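Local coordinates for protein mandalate racemase/muconate lactonizing enzyme (Unidentified, PDB 4E4U) that probably belongs to the mandelate racemase/muconate lactonizing enzyme group of the enolase superfamily, whose members abstract a proton alpha to a substrate carboxylate; its own substrate is not established, at residues Leu6-Val11 against Ile24-Lys29; Val37-Ser42 against Leu310-Val315; Ala344-Thr349 against Asp373-His378. One frame throughout, in Å; residues are numbered along the deposited sequence.

How the contacts relate
From the N terminus, strand 3-12 turns back into strand 22-30, and contact 1 (6-11 with 24-29) closes that short hairpin. The chain then adds strand 35-40, from which contact 2 (37-42 with 310-315) closes a loop of 267 residues, joining the N-terminal sheet to the start of helix 314-325 in the barrel domain. Contact 3 (344-349 with 373-378) comes last, 23 residues lying between its segments. The three follow in series, neither nesting nor crossing. They still touch: V26 and G38 pair between neighbouring strands, H9 and V11 pack on V375, and P314 meets V346 and V347, so the C-terminal segments bridge the hairpin and the barrel.

Contact 1 (Leu6-Val11 against Ile24-Lys29); sequences LETHIV and IFVKLK
The imidazole of H9 and the phenyl ring of F25 stand on the same side of an antiparallel ladder, and each is engaged at its edge. Against F25 the neighbour is V11, whose CG2 lies in the ring plane 3.8 Å from F25 CE2. On H9, the edge atom NE2 donates to E7 OE1 at 2.8 Å, with the oxygen 5° out of the ring plane; K27 CD approaches the same ring obliquely, 4.1 Å from H9 CD2. The donor meets OE1 on its anti side, somewhat out of the carboxylate plane. E7 and H9 both direct CG away from the carbonyl carbon, which sets the two groups alongside each other two residues apart on one strand.

Beneath these groups the backbones form hydrogen-bonded pairs: K27 N donates to E7 O at 2.8 Å and E7 N to K27 O at 2.9 Å, and H9 and F25 are joined in the same reciprocal way. The segment axes run 161° apart, as expected of a beta hairpin. On the other face, L6 CD1 reaches V26 CB at 3.8 Å and also touches L28 CD2, while I10 and I24 lie side by side. Helix 47-61 covers this apolar face through F58, D55 and I54, and helix 372-377 meets the H9 face through M372 and V375. The hairpin is part of the N-terminal capping domain typical of the enolase superfamily.

The charged end of K27 stops 4.5 Å from E7, measured NZ to OE1, and a water closes the gap: it donates to OE1 and accepts from NZ. E7 OE1 therefore receives two hydrogen bonds, from the imidazole and from the water. This carboxylate would probably favour a protonated H9, while the nearby lysine would tend to offset its negative charge.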
ATOM      1  N   LEU A   6      33.682 -34.144  18.599  1.00 16.78           N
ATOM      2  CA  LEU A   6      32.416 -33.756  19.195  1.00 16.71           C
ATOM      3  C   LEU A   6      31.988 -34.810  20.206  1.00 17.17           C
ATOM      4  O   LEU A   6      32.145 -36.009  19.963  1.00 18.67           O
ATOM      5  CB  LEU A   6      31.341 -33.680  18.107  1.00 18.82           C
ATOM      6  CG  LEU A   6      29.896 -33.836  18.597  1.00 20.64           C
ATOM      7  CD1 LEU A   6      29.431 -32.559  19.247  1.00 21.22           C
ATOM      8  CD2 LEU A   6      28.959 -34.266  17.475  1.00 22.22           C
ATOM      9  N   GLU A   7      31.442 -34.356  21.332  1.00 16.28           N
ATOM     10  CA  GLU A   7      30.695 -35.217  22.245  1.00 17.87           C
ATOM     11  C   GLU A   7      29.321 -34.606  22.445  1.00 16.42           C
ATOM     12  O   GLU A   7      29.204 -33.392  22.637  1.00 17.69           O
ATOM     13  CB  GLU A   7      31.364 -35.286  23.615  1.00 21.60           C
ATOM     14  CG  GLU A   7      32.731 -35.922  23.667  1.00 25.53           C
ATOM     15  CD  GLU A   7      33.312 -35.878  25.076  1.00 28.67           C
ATOM     16  OE1 GLU A   7      32.608 -35.413  26.001  1.00 29.66           O
ATOM     17  OE2 GLU A   7      34.470 -36.303  25.263  1.00 30.88           O
ATOM     18  N   THR A   8      28.288 -35.442  22.430  1.00 15.20           N
ATOM     19  CA  THR A   8      26.931 -34.992  22.719  1.00 15.59           C
ATOM     20  C   THR A   8      26.485 -35.546  24.063  1.00 16.44           C
ATOM     21  O   THR A   8      26.652 -36.735  24.336  1.00 17.64           O
ATOM     22  CB  THR A   8      25.960 -35.459  21.630  1.00 17.58           C
ATOM     23  OG1 THR A   8      26.340 -34.865  20.385  1.00 18.62           O
ATOM     24  CG2 THR A   8      24.525 -35.062  21.968  1.00 19.19           C
ATOM     25  N   HIS A   9      25.934 -34.679  24.903  1.00 15.65           N
ATOM     26  CA  HIS A   9      25.445 -35.084  26.210  1.00 16.31           C
ATOM     27  C   HIS A   9      24.025 -34.583  26.382  1.00 15.86           C
ATOM     28  O   HIS A   9      23.800 -33.377  26.486  1.00 16.42           O
ATOM     29  CB  HIS A   9      26.343 -34.524  27.316  1.00 18.18           C
ATOM     30  CG  HIS A   9      27.758 -34.998  27.230  1.00 19.63           C
ATOM     31  ND1 HIS A   9      28.162 -36.221  27.718  1.00 21.55           N
ATOM     32  CD2 HIS A   9      28.863 -34.422  26.698  1.00 20.84           C
ATOM     33  CE1 HIS A   9      29.452 -36.382  27.487  1.00 21.93           C
ATOM     34  NE2 HIS A   9      29.902 -35.301  26.869  1.00 21.81           N
ATOM     35  N   ILE A  10      23.071 -35.509  26.381  1.00 16.07           N
ATOM     36  CA  ILE A  10      21.668 -35.160  26.559  1.00 15.95           C
ATOM     37  C   ILE A  10      21.273 -35.505  27.990  1.00 16.32           C
ATOM     38  O   ILE A  10      21.093 -36.672  28.342  1.00 18.27           O
ATOM     39  CB  ILE A  10      20.758 -35.844  25.515  1.00 17.06           C
ATOM     40  CG1 ILE A  10      21.184 -35.418  24.105  1.00 17.38           C
ATOM     41  CG2 ILE A  10      19.296 -35.483  25.771  1.00 17.75           C
ATOM     42  CD1 ILE A  10      20.363 -36.020  22.977  1.00 18.52           C
ATOM     43  N   VAL A  11      21.181 -34.470  28.816  1.00 16.03           N
ATOM     44  CA  VAL A  11      21.023 -34.618  30.253  1.00 16.42           C
ATOM     45  C   VAL A  11      19.553 -34.624  30.650  1.00 16.34           C
ATOM     46  O   VAL A  11      18.785 -33.762  30.223  1.00 16.53           O
ATOM     47  CB  VAL A  11      21.732 -33.449  30.964  1.00 18.95           C
ATOM     48  CG1 VAL A  11      21.511 -33.503  32.458  1.00 20.64           C
ATOM     49  CG2 VAL A  11      23.224 -33.462  30.636  1.00 20.02           C
ATOM     50  N   ILE A  24      20.207 -30.519  25.743  1.00 13.30           N
ATOM     51  CA  ILE A  24      21.100 -31.094  24.748  1.00 12.90           C
ATOM     52  C   ILE A  24      22.388 -30.292  24.671  1.00 13.68           C
ATOM     53  O   ILE A  24      22.388 -29.166  24.165  1.00 13.44           O
ATOM     54  CB  ILE A  24      20.441 -31.105  23.353  1.00 13.90           C
ATOM     55  CG1 ILE A  24      19.089 -31.822  23.393  1.00 14.86           C
ATOM     56  CG2 ILE A  24      21.366 -31.760  22.342  1.00 14.50           C
ATOM     57  CD1 ILE A  24      18.285 -31.674  22.106  1.00 15.73           C
ATOM     58  N   PHE A  25      23.485 -30.867  25.159  1.00 13.67           N
ATOM     59  CA  PHE A  25      24.772 -30.179  25.140  1.00 13.73           C
ATOM     60  C   PHE A  25      25.710 -30.796  24.118  1.00 13.52           C
ATOM     61  O   PHE A  25      25.684 -32.006  23.892  1.00 14.74           O
ATOM     62  CB  PHE A  25      25.444 -30.225  26.519  1.00 14.49           C
ATOM     63  CG  PHE A  25      24.627 -29.605  27.618  1.00 15.02           C
ATOM     64  CD1 PHE A  25      24.275 -28.262  27.577  1.00 15.46           C
ATOM     65  CD2 PHE A  25      24.230 -30.365  28.713  1.00 15.55           C
ATOM     66  CE1 PHE A  25      23.526 -27.694  28.599  1.00 16.04           C
ATOM     67  CE2 PHE A  25      23.492 -29.801  29.733  1.00 16.24           C
ATOM     68  CZ  PHE A  25      23.133 -28.466  29.676  1.00 16.18           C
ATOM     69  N   VAL A  26      26.550 -29.962  23.515  1.00 13.51           N
ATOM     70  CA  VAL A  26      27.626 -30.453  22.664  1.00 13.73           C
ATOM     71  C   VAL A  26      28.961 -29.910  23.162  1.00 14.07           C
ATOM     72  O   VAL A  26      29.051 -28.755  23.602  1.00 15.02           O
ATOM     73  CB  VAL A  26      27.405 -30.067  21.183  1.00 14.23           C
ATOM     74  CG1 VAL A  26      26.220 -30.835  20.608  1.00 14.74           C
ATOM     75  CG2 VAL A  26      27.205 -28.557  21.033  1.00 14.77           C
ATOM     76  N   LYS A  27      29.986 -30.756  23.128  1.00 14.39           N
ATOM     77  CA  LYS A  27      31.340 -30.348  23.488  1.00 15.35           C
ATOM     78  C   LYS A  27      32.266 -30.560  22.300  1.00 15.21           C
ATOM     79  O   LYS A  27      32.335 -31.658  21.746  1.00 16.49           O
ATOM     80  CB  LYS A  27      31.839 -31.115  24.717  1.00 17.87           C
ATOM     81  CG  LYS A  27      31.158 -30.697  26.013  1.00 20.19           C
ATOM     82  CD  LYS A  27      31.674 -31.484  27.223  1.00 22.67           C
ATOM     83  CE  LYS A  27      33.143 -31.197  27.517  1.00 24.02           C
ATOM     84  NZ  LYS A  27      33.651 -31.964  28.681  1.00 25.64           N
ATOM     85  N   LEU A  28      32.952 -29.495  21.893  1.00 15.03           N
ATOM     86  CA  LEU A  28      33.896 -29.557  20.783  1.00 15.09           C
ATOM     87  C   LEU A  28      35.313 -29.456  21.299  1.00 15.58           C
ATOM     88  O   LEU A  28      35.579 -28.748  22.273  1.00 16.32           O
ATOM     89  CB  LEU A  28      33.660 -28.396  19.820  1.00 14.83           C
ATOM     90  CG  LEU A  28      32.258 -28.256  19.241  1.00 15.76           C
ATOM     91  CD1 LEU A  28      32.211 -27.077  18.282  1.00 16.93           C
ATOM     92  CD2 LEU A  28      31.859 -29.548  18.543  1.00 17.22           C
ATOM     93  N   LYS A  29      36.235 -30.152  20.647  1.00 17.14           N
ATOM     94  CA  LYS A  29      37.644 -29.991  20.971  1.00 19.45           C
ATOM     95  C   LYS A  29      38.427 -29.672  19.705  1.00 18.35           C
ATOM     96  O   LYS A  29      38.114 -30.180  18.620  1.00 17.57           O
ATOM     97  CB  LYS A  29      38.208 -31.237  21.661  1.00 22.97           C
ATOM     98  CG  LYS A  29      39.452 -30.959  22.501  1.00 27.13           C
ATOM     99  CD  LYS A  29      39.818 -32.141  23.388  1.00 30.23           C
ATOM    100  CE  LYS A  29      40.756 -31.713  24.514  1.00 32.90           C
ATOM    101  NZ  LYS A  29      41.989 -32.545  24.569  1.00 34.91           N
TER
HETATM  102  O   HOH W   1      33.659 -34.622  28.376  1.00 37.46           O

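Contact 2 (Val37-Ser42 against Leu310-Val315); sequences VGEIYS and LYNGPV
E39 reaches from the third strand of the N-terminal sheet to the backbone that leads into helix 314-325, and with V315 and Y41 it accounts for most of the buried surface. Its CG is anti to the backbone N (chi1 -177°) and the chain stays extended, delivering the carboxylate to G313, the N-cap residue. There OE2 accepts from G313 N at 2.7 Å through its syn lone pair. The amide of N312 adds a weak bond, ND2 to OE2 at 3.4 Å, with carboxylate and amide planes 87° apart. E39 OE1 is taken up by G316 N in the first turn, so both carboxylate oxygens bind backbone N-H groups at the helix start.

V315 packs beside the glutamate's root: its CG1 presses on the strand at G38 C, 3.5 Å away, and its CG2 lies 4.1 Å from V37 CG2. These contacts seat the capping domain on a barrel loop and the helix after it, the interdomain junction near which enolase-superfamily enzymes generally place their active site.

Farther along, the Y41 ring turns an edge to the loop, CE1 lying 3.3 Å from Y311 O. Its plane stands 54° from the N312 amide, whose OD1 accepts from both Y311 N and N282 ND2.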
ATOM      1  N   VAL A  37      31.842 -25.482  24.630  1.00 13.80           N
ATOM      2  CA  VAL A  37      30.568 -26.125  24.925  1.00 13.86           C
ATOM      3  C   VAL A  37      29.408 -25.307  24.354  1.00 13.82           C
ATOM      4  O   VAL A  37      29.487 -24.083  24.268  1.00 14.00           O
ATOM      5  CB  VAL A  37      30.401 -26.369  26.447  1.00 14.69           C
ATOM      6  CG1 VAL A  37      30.284 -25.048  27.202  1.00 15.66           C
ATOM      7  CG2 VAL A  37      29.209 -27.282  26.733  1.00 15.38           C
ATOM      8  N   GLY A  38      28.350 -25.996  23.934  1.00 12.41           N
ATOM      9  CA  GLY A  38      27.174 -25.340  23.397  1.00 12.77           C
ATOM     10  C   GLY A  38      25.915 -26.092  23.768  1.00 12.31           C
ATOM     11  O   GLY A  38      25.973 -27.208  24.313  1.00 13.38           O
ATOM     12  N   GLU A  39      24.771 -25.482  23.482  1.00 11.89           N
ATOM     13  CA  GLU A  39      23.478 -26.079  23.777  1.00 12.24           C
ATOM     14  C   GLU A  39      22.576 -25.938  22.561  1.00 12.04           C
ATOM     15  O   GLU A  39      22.631 -24.930  21.849  1.00 12.02           O
ATOM     16  CB  GLU A  39      22.825 -25.434  25.007  1.00 13.24           C
ATOM     17  CG  GLU A  39      21.502 -26.092  25.377  1.00 14.39           C
ATOM     18  CD  GLU A  39      20.996 -25.757  26.768  1.00 14.47           C
ATOM     19  OE1 GLU A  39      21.662 -25.009  27.522  1.00 14.87           O
ATOM     20  OE2 GLU A  39      19.903 -26.264  27.108  1.00 15.34           O
ATOM     21  N   ILE A  40      21.766 -26.966  22.328  1.00 11.68           N
ATOM     22  CA  ILE A  40      20.853 -27.034  21.203  1.00 10.98           C
ATOM     23  C   ILE A  40      19.416 -26.972  21.708  1.00 11.31           C
ATOM     24  O   ILE A  40      19.055 -27.703  22.630  1.00 12.52           O
ATOM     25  CB  ILE A  40      21.080 -28.351  20.437  1.00 11.31           C
ATOM     26  CG1 ILE A  40      22.458 -28.322  19.772  1.00 12.14           C
ATOM     27  CG2 ILE A  40      19.962 -28.617  19.433  1.00 12.66           C
ATOM     28  CD1 ILE A  40      22.918 -29.639  19.199  1.00 13.11           C
ATOM     29  N   TYR A  41      18.601 -26.097  21.114  1.00 11.47           N
ATOM     30  CA  TYR A  41      17.195 -25.985  21.488  1.00 11.72           C
ATOM     31  C   TYR A  41      16.366 -26.467  20.311  1.00 12.05           C
ATOM     32  O   TYR A  41      16.202 -25.754  19.315  1.00 13.50           O
ATOM     33  CB  TYR A  41      16.828 -24.543  21.844  1.00 12.36           C
ATOM     34  CG  TYR A  41      15.489 -24.381  22.537  1.00 12.51           C
ATOM     35  CD1 TYR A  41      15.324 -24.789  23.850  1.00 14.01           C
ATOM     36  CD2 TYR A  41      14.403 -23.799  21.895  1.00 13.82           C
ATOM     37  CE1 TYR A  41      14.117 -24.637  24.504  1.00 14.45           C
ATOM     38  CE2 TYR A  41      13.184 -23.638  22.547  1.00 13.84           C
ATOM     39  CZ  TYR A  41      13.052 -24.065  23.854  1.00 13.16           C
ATOM     40  OH  TYR A  41      11.857 -23.922  24.528  1.00 13.45           O
ATOM     41  N   SER A  42      15.876 -27.700  20.406  1.00 12.59           N
ATOM     42  CA  SER A  42      15.095 -28.292  19.326  1.00 13.37           C
ATOM     43  C   SER A  42      14.414 -29.546  19.835  1.00 13.48           C
ATOM     44  O   SER A  42      15.078 -30.452  20.342  1.00 15.42           O
ATOM     45  CB  SER A  42      16.007 -28.664  18.155  1.00 14.42           C
ATOM     46  OG  SER A  42      15.243 -29.056  17.032  1.00 14.75           O
ATOM     47  N   LEU A 310      14.481 -18.185  27.300  1.00 12.65           N
ATOM     48  CA  LEU A 310      15.260 -19.244  27.911  1.00 13.90           C
ATOM     49  C   LEU A 310      14.330 -20.243  28.600  1.00 15.09           C
ATOM     50  O   LEU A 310      13.650 -19.904  29.567  1.00 17.06           O
ATOM     51  CB  LEU A 310      16.266 -18.647  28.901  1.00 16.24           C
ATOM     52  CG  LEU A 310      17.622 -19.334  29.035  1.00 18.85           C
ATOM     53  CD1 LEU A 310      17.461 -20.733  29.611  1.00 19.93           C
ATOM     54  CD2 LEU A 310      18.347 -19.368  27.693  1.00 18.67           C
ATOM     55  N   TYR A 311      14.286 -21.466  28.078  1.00 14.37           N
ATOM     56  CA  TYR A 311      13.609 -22.565  28.755  1.00 15.66           C
ATOM     57  C   TYR A 311      14.427 -23.816  28.501  1.00 15.15           C
ATOM     58  O   TYR A 311      14.002 -24.740  27.805  1.00 16.42           O
ATOM     59  CB  TYR A 311      12.158 -22.751  28.286  1.00 18.76           C
ATOM     60  CG  TYR A 311      11.385 -23.617  29.259  1.00 22.05           C
ATOM     61  CD1 TYR A 311      11.101 -23.158  30.542  1.00 23.91           C
ATOM     62  CD2 TYR A 311      10.977 -24.903  28.922  1.00 23.53           C
ATOM     63  CE1 TYR A 311      10.423 -23.942  31.455  1.00 25.36           C
ATOM     64  CE2 TYR A 311      10.287 -25.699  29.837  1.00 24.68           C
ATOM     65  CZ  TYR A 311      10.013 -25.207  31.097  1.00 25.97           C
ATOM     66  OH  TYR A 311       9.334 -25.982  32.013  1.00 28.98           O
ATOM     67  N   ASN A 312      15.625 -23.822  29.069  1.00 14.17           N
ATOM     68  CA  ASN A 312      16.630 -24.822  28.753  1.00 14.63           C
ATOM     69  C   ASN A 312      17.779 -24.654  29.741  1.00 13.38           C
ATOM     70  O   ASN A 312      17.591 -24.021  30.789  1.00 14.45           O
ATOM     71  CB  ASN A 312      17.065 -24.754  27.269  1.00 15.10           C
ATOM     72  CG  ASN A 312      17.432 -23.352  26.808  1.00 14.94           C
ATOM     73  OD1 ASN A 312      16.567 -22.536  26.463  1.00 14.24           O
ATOM     74  ND2 ASN A 312      18.727 -23.077  26.762  1.00 17.04           N
ATOM     75  N   GLY A 313      18.952 -25.201  29.421  1.00 13.62           N
ATOM     76  CA  GLY A 313      20.046 -25.290  30.374  1.00 13.86           C
ATOM     77  C   GLY A 313      20.898 -24.040  30.521  1.00 13.65           C
ATOM     78  O   GLY A 313      20.668 -23.022  29.861  1.00 13.80           O
ATOM     79  N   PRO A 314      21.904 -24.113  31.398  1.00 13.60           N
ATOM     80  CA  PRO A 314      22.721 -22.935  31.694  1.00 14.03           C
ATOM     81  C   PRO A 314      23.749 -22.619  30.614  1.00 13.72           C
ATOM     82  O   PRO A 314      24.315 -21.532  30.628  1.00 14.30           O
ATOM     83  CB  PRO A 314      23.423 -23.320  33.002  1.00 14.32           C
ATOM     84  CG  PRO A 314      23.515 -24.805  32.927  1.00 15.25           C
ATOM     85  CD  PRO A 314      22.241 -25.249  32.271  1.00 14.76           C
ATOM     86  N   VAL A 315      23.996 -23.542  29.689  1.00 13.30           N
ATOM     87  CA  VAL A 315      24.938 -23.251  28.609  1.00 12.99           C
ATOM     88  C   VAL A 315      24.287 -22.304  27.598  1.00 12.97           C
ATOM     89  O   VAL A 315      24.873 -21.286  27.220  1.00 12.99           O
ATOM     90  CB  VAL A 315      25.473 -24.534  27.942  1.00 13.27           C
ATOM     91  CG1 VAL A 315      26.310 -24.189  26.716  1.00 14.04           C
ATOM     92  CG2 VAL A 315      26.291 -25.356  28.949  1.00 14.15           C
TER

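Contact 3 (Ala344-Thr349 against Asp373-His378); sequences AEVVKT and DVVKRH
V374 points its side chain from helix 372-377 toward E345 and V346, where helix 341-345 gives way to loop. Its CG2 comes 3.5 Å from the backbone O of E345, and its CG1, anti to the backbone N (chi1 174°), lies over V346 CA at 3.9 Å. The same methyl meets the aliphatic part of E345, CG1 to CG at 4.1 Å, the side chains crossing at a slant.

V346 sends its CG2 to the next helical residue, touching V375 CG2 at 3.8 Å. V375 also packs against H9 and V11 of strand 3-12, while V346 rests on P314; this pair of valines links the N-terminal hairpin to the start of helix 314-325. The two segments exchange no direct hydrogen bond; the three valines supply more than half of the 216 Å² buried between them, and E345 adds the largest single share.

At the margin E345 is extended, and R377, bent at chi3 (-55°), folds back across its own helix with a face of the guanidinium over V374 CA. The two side chains cross at about a right angle, their charged planes 42° apart. E345 OE2 sits at the guanidinium edge, 3.9 Å from R377 NH2, a long salt bridge. One water lies in the planes of both the guanidinium and the H378 ring; it donates to E345 OE2 at 2.6 Å, accepts from R377 NH2 at 3.1 Å, and is hydrogen-bonded to H378 NE2.

E345 and R377 are exposed and linked more closely through the shared water than directly, so their attraction is probably partly screened; close packing rests on the three valines and on the backbone and aliphatic part of E345.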
ATOM      1  N   ALA A 344      22.520 -24.786  38.510  1.00 16.18           N
ATOM      2  CA  ALA A 344      23.797 -24.517  39.147  1.00 17.74           C
ATOM      3  C   ALA A 344      24.596 -25.810  39.275  1.00 17.70           C
ATOM      4  O   ALA A 344      25.816 -25.816  39.112  1.00 19.31           O
ATOM      5  CB  ALA A 344      23.585 -23.889  40.514  1.00 17.84           C
ATOM      6  N   GLU A 345      23.910 -26.910  39.561  1.00 18.23           N
ATOM      7  CA  GLU A 345      24.590 -28.173  39.830  1.00 19.37           C
ATOM      8  C   GLU A 345      25.346 -28.709  38.613  1.00 17.80           C
ATOM      9  O   GLU A 345      26.413 -29.310  38.741  1.00 19.22           O
ATOM     10  CB  GLU A 345      23.590 -29.222  40.316  1.00 22.29           C
ATOM     11  CG  GLU A 345      24.260 -30.446  40.919  1.00 26.76           C
ATOM     12  CD  GLU A 345      23.273 -31.519  41.327  1.00 31.64           C
ATOM     13  OE1 GLU A 345      22.055 -31.319  41.125  1.00 33.49           O
ATOM     14  OE2 GLU A 345      23.718 -32.564  41.848  1.00 33.89           O
ATOM     15  N   VAL A 346      24.793 -28.488  37.427  1.00 16.87           N
ATOM     16  CA  VAL A 346      25.340 -29.099  36.223  1.00 17.59           C
ATOM     17  C   VAL A 346      26.561 -28.355  35.653  1.00 16.98           C
ATOM     18  O   VAL A 346      27.204 -28.833  34.715  1.00 16.80           O
ATOM     19  CB  VAL A 346      24.240 -29.294  35.154  1.00 17.74           C
ATOM     20  CG1 VAL A 346      23.962 -27.997  34.410  1.00 17.44           C
ATOM     21  CG2 VAL A 346      24.604 -30.425  34.203  1.00 19.64           C
ATOM     22  N   VAL A 347      26.899 -27.203  36.233  1.00 16.60           N
ATOM     23  CA  VAL A 347      28.068 -26.446  35.769  1.00 17.18           C
ATOM     24  C   VAL A 347      29.093 -26.235  36.882  1.00 18.25           C
ATOM     25  O   VAL A 347      28.768 -26.349  38.066  1.00 19.02           O
ATOM     26  CB  VAL A 347      27.689 -25.083  35.147  1.00 16.65           C
ATOM     27  CG1 VAL A 347      26.937 -25.277  33.831  1.00 17.06           C
ATOM     28  CG2 VAL A 347      26.892 -24.240  36.139  1.00 17.15           C
ATOM     29  N   LYS A 348      30.329 -25.928  36.493  1.00 18.28           N
ATOM     30  CA  LYS A 348      31.416 -25.724  37.452  1.00 20.32           C
ATOM     31  C   LYS A 348      31.261 -24.403  38.202  1.00 20.25           C
ATOM     32  O   LYS A 348      31.498 -24.330  39.406  1.00 21.42           O
ATOM     33  CB  LYS A 348      32.770 -25.763  36.739  1.00 22.51           C
ATOM     34  CG  LYS A 348      33.064 -27.074  36.013  1.00 25.27           C
ATOM     35  CD  LYS A 348      33.311 -28.220  36.980  1.00 27.78           C
ATOM     36  CE  LYS A 348      34.671 -28.096  37.661  1.00 29.54           C
ATOM     37  NZ  LYS A 348      34.935 -29.206  38.628  1.00 30.87           N
ATOM     38  N   THR A 349      30.876 -23.359  37.474  1.00 20.21           N
ATOM     39  CA  THR A 349      30.660 -22.037  38.049  1.00 20.69           C
ATOM     40  C   THR A 349      29.271 -21.562  37.640  1.00 20.78           C
ATOM     41  O   THR A 349      29.040 -21.251  36.481  1.00 20.46           O
ATOM     42  CB  THR A 349      31.698 -21.023  37.529  1.00 21.66           C
ATOM     43  OG1 THR A 349      33.013 -21.430  37.926  1.00 22.88           O
ATOM     44  CG2 THR A 349      31.418 -19.629  38.079  1.00 22.30           C
ATOM     45  N   ASP A 373      31.013 -34.859  35.921  1.00 20.26           N
ATOM     46  CA  ASP A 373      30.593 -35.887  36.860  1.00 21.32           C
ATOM     47  C   ASP A 373      29.080 -35.814  37.086  1.00 20.74           C
ATOM     48  O   ASP A 373      28.399 -36.838  37.130  1.00 21.70           O
ATOM     49  CB  ASP A 373      31.366 -35.766  38.171  1.00 23.11           C
ATOM     50  CG  ASP A 373      32.850 -36.039  37.998  1.00 25.20           C
ATOM     51  OD1 ASP A 373      33.208 -36.962  37.232  1.00 26.48           O
ATOM     52  OD2 ASP A 373      33.661 -35.332  38.625  1.00 26.56           O
ATOM     53  N   VAL A 374      28.550 -34.600  37.192  1.00 19.45           N
ATOM     54  CA  VAL A 374      27.109 -34.412  37.327  1.00 19.33           C
ATOM     55  C   VAL A 374      26.391 -34.819  36.042  1.00 19.41           C
ATOM     56  O   VAL A 374      25.377 -35.523  36.085  1.00 19.91           O
ATOM     57  CB  VAL A 374      26.763 -32.957  37.709  1.00 18.51           C
ATOM     58  CG1 VAL A 374      25.252 -32.739  37.711  1.00 19.22           C
ATOM     59  CG2 VAL A 374      27.370 -32.611  39.067  1.00 18.95           C
ATOM     60  N   VAL A 375      26.922 -34.387  34.900  1.00 18.77           N
ATOM     61  CA  VAL A 375      26.368 -34.769  33.603  1.00 19.73           C
ATOM     62  C   VAL A 375      26.258 -36.289  33.473  1.00 20.99           C
ATOM     63  O   VAL A 375      25.206 -36.807  33.091  1.00 21.02           O
ATOM     64  CB  VAL A 375      27.205 -34.195  32.441  1.00 20.64           C
ATOM     65  CG1 VAL A 375      26.780 -34.803  31.110  1.00 21.74           C
ATOM     66  CG2 VAL A 375      27.073 -32.681  32.398  1.00 20.45           C
ATOM     67  N   LYS A 376      27.332 -37.000  33.804  1.00 22.73           N
ATOM     68  CA  LYS A 376      27.331 -38.457  33.683  1.00 24.88           C
ATOM     69  C   LYS A 376      26.258 -39.120  34.551  1.00 24.36           C
ATOM     70  O   LYS A 376      25.646 -40.106  34.143  1.00 25.17           O
ATOM     71  CB  LYS A 376      28.709 -39.040  34.006  1.00 28.24           C
ATOM     72  CG  LYS A 376      29.791 -38.667  33.002  1.00 31.56           C
ATOM     73  CD  LYS A 376      31.160 -39.169  33.444  1.00 34.02           C
ATOM     74  CE  LYS A 376      32.275 -38.416  32.730  1.00 35.94           C
ATOM     75  NZ  LYS A 376      33.558 -39.174  32.751  1.00 37.18           N
ATOM     76  N   ARG A 377      26.024 -38.568  35.738  1.00 23.73           N
ATOM     77  CA  ARG A 377      25.031 -39.127  36.651  1.00 24.71           C
ATOM     78  C   ARG A 377      23.595 -38.871  36.189  1.00 23.97           C
ATOM     79  O   ARG A 377      22.665 -39.519  36.670  1.00 25.38           O
ATOM     80  CB  ARG A 377      25.223 -38.582  38.073  1.00 26.56           C
ATOM     81  CG  ARG A 377      26.542 -38.967  38.730  1.00 29.53           C
ATOM     82  CD  ARG A 377      26.474 -38.829  40.249  1.00 31.88           C
ATOM     83  NE  ARG A 377      26.060 -37.491  40.673  1.00 33.32           N
ATOM     84  CZ  ARG A 377      26.894 -36.464  40.815  1.00 34.90           C
ATOM     85  NH1 ARG A 377      28.184 -36.614  40.554  1.00 35.42           N
ATOM     86  NH2 ARG A 377      26.439 -35.282  41.209  1.00 35.83           N
ATOM     87  N   HIS A 378      23.412 -37.931  35.263  1.00 21.80           N
ATOM     88  CA  HIS A 378      22.070 -37.580  34.801  1.00 21.53           C
ATOM     89  C   HIS A 378      21.865 -37.882  33.319  1.00 22.66           C
ATOM     90  O   HIS A 378      21.010 -37.292  32.662  1.00 22.55           O
ATOM     91  CB  HIS A 378      21.754 -36.118  35.141  1.00 21.57           C
ATOM     92  CG  HIS A 378      21.713 -35.852  36.612  1.00 22.77           C
ATOM     93  ND1 HIS A 378      20.549 -35.916  37.351  1.00 24.02           N
ATOM     94  CD2 HIS A 378      22.702 -35.564  37.495  1.00 22.72           C
ATOM     95  CE1 HIS A 378      20.822 -35.659  38.619  1.00 24.03           C
ATOM     96  NE2 HIS A 378      22.116 -35.449  38.735  1.00 23.70           N
TER
HETATM   97  O   HOH W   2      23.347 -35.102  41.240  1.00 41.22           O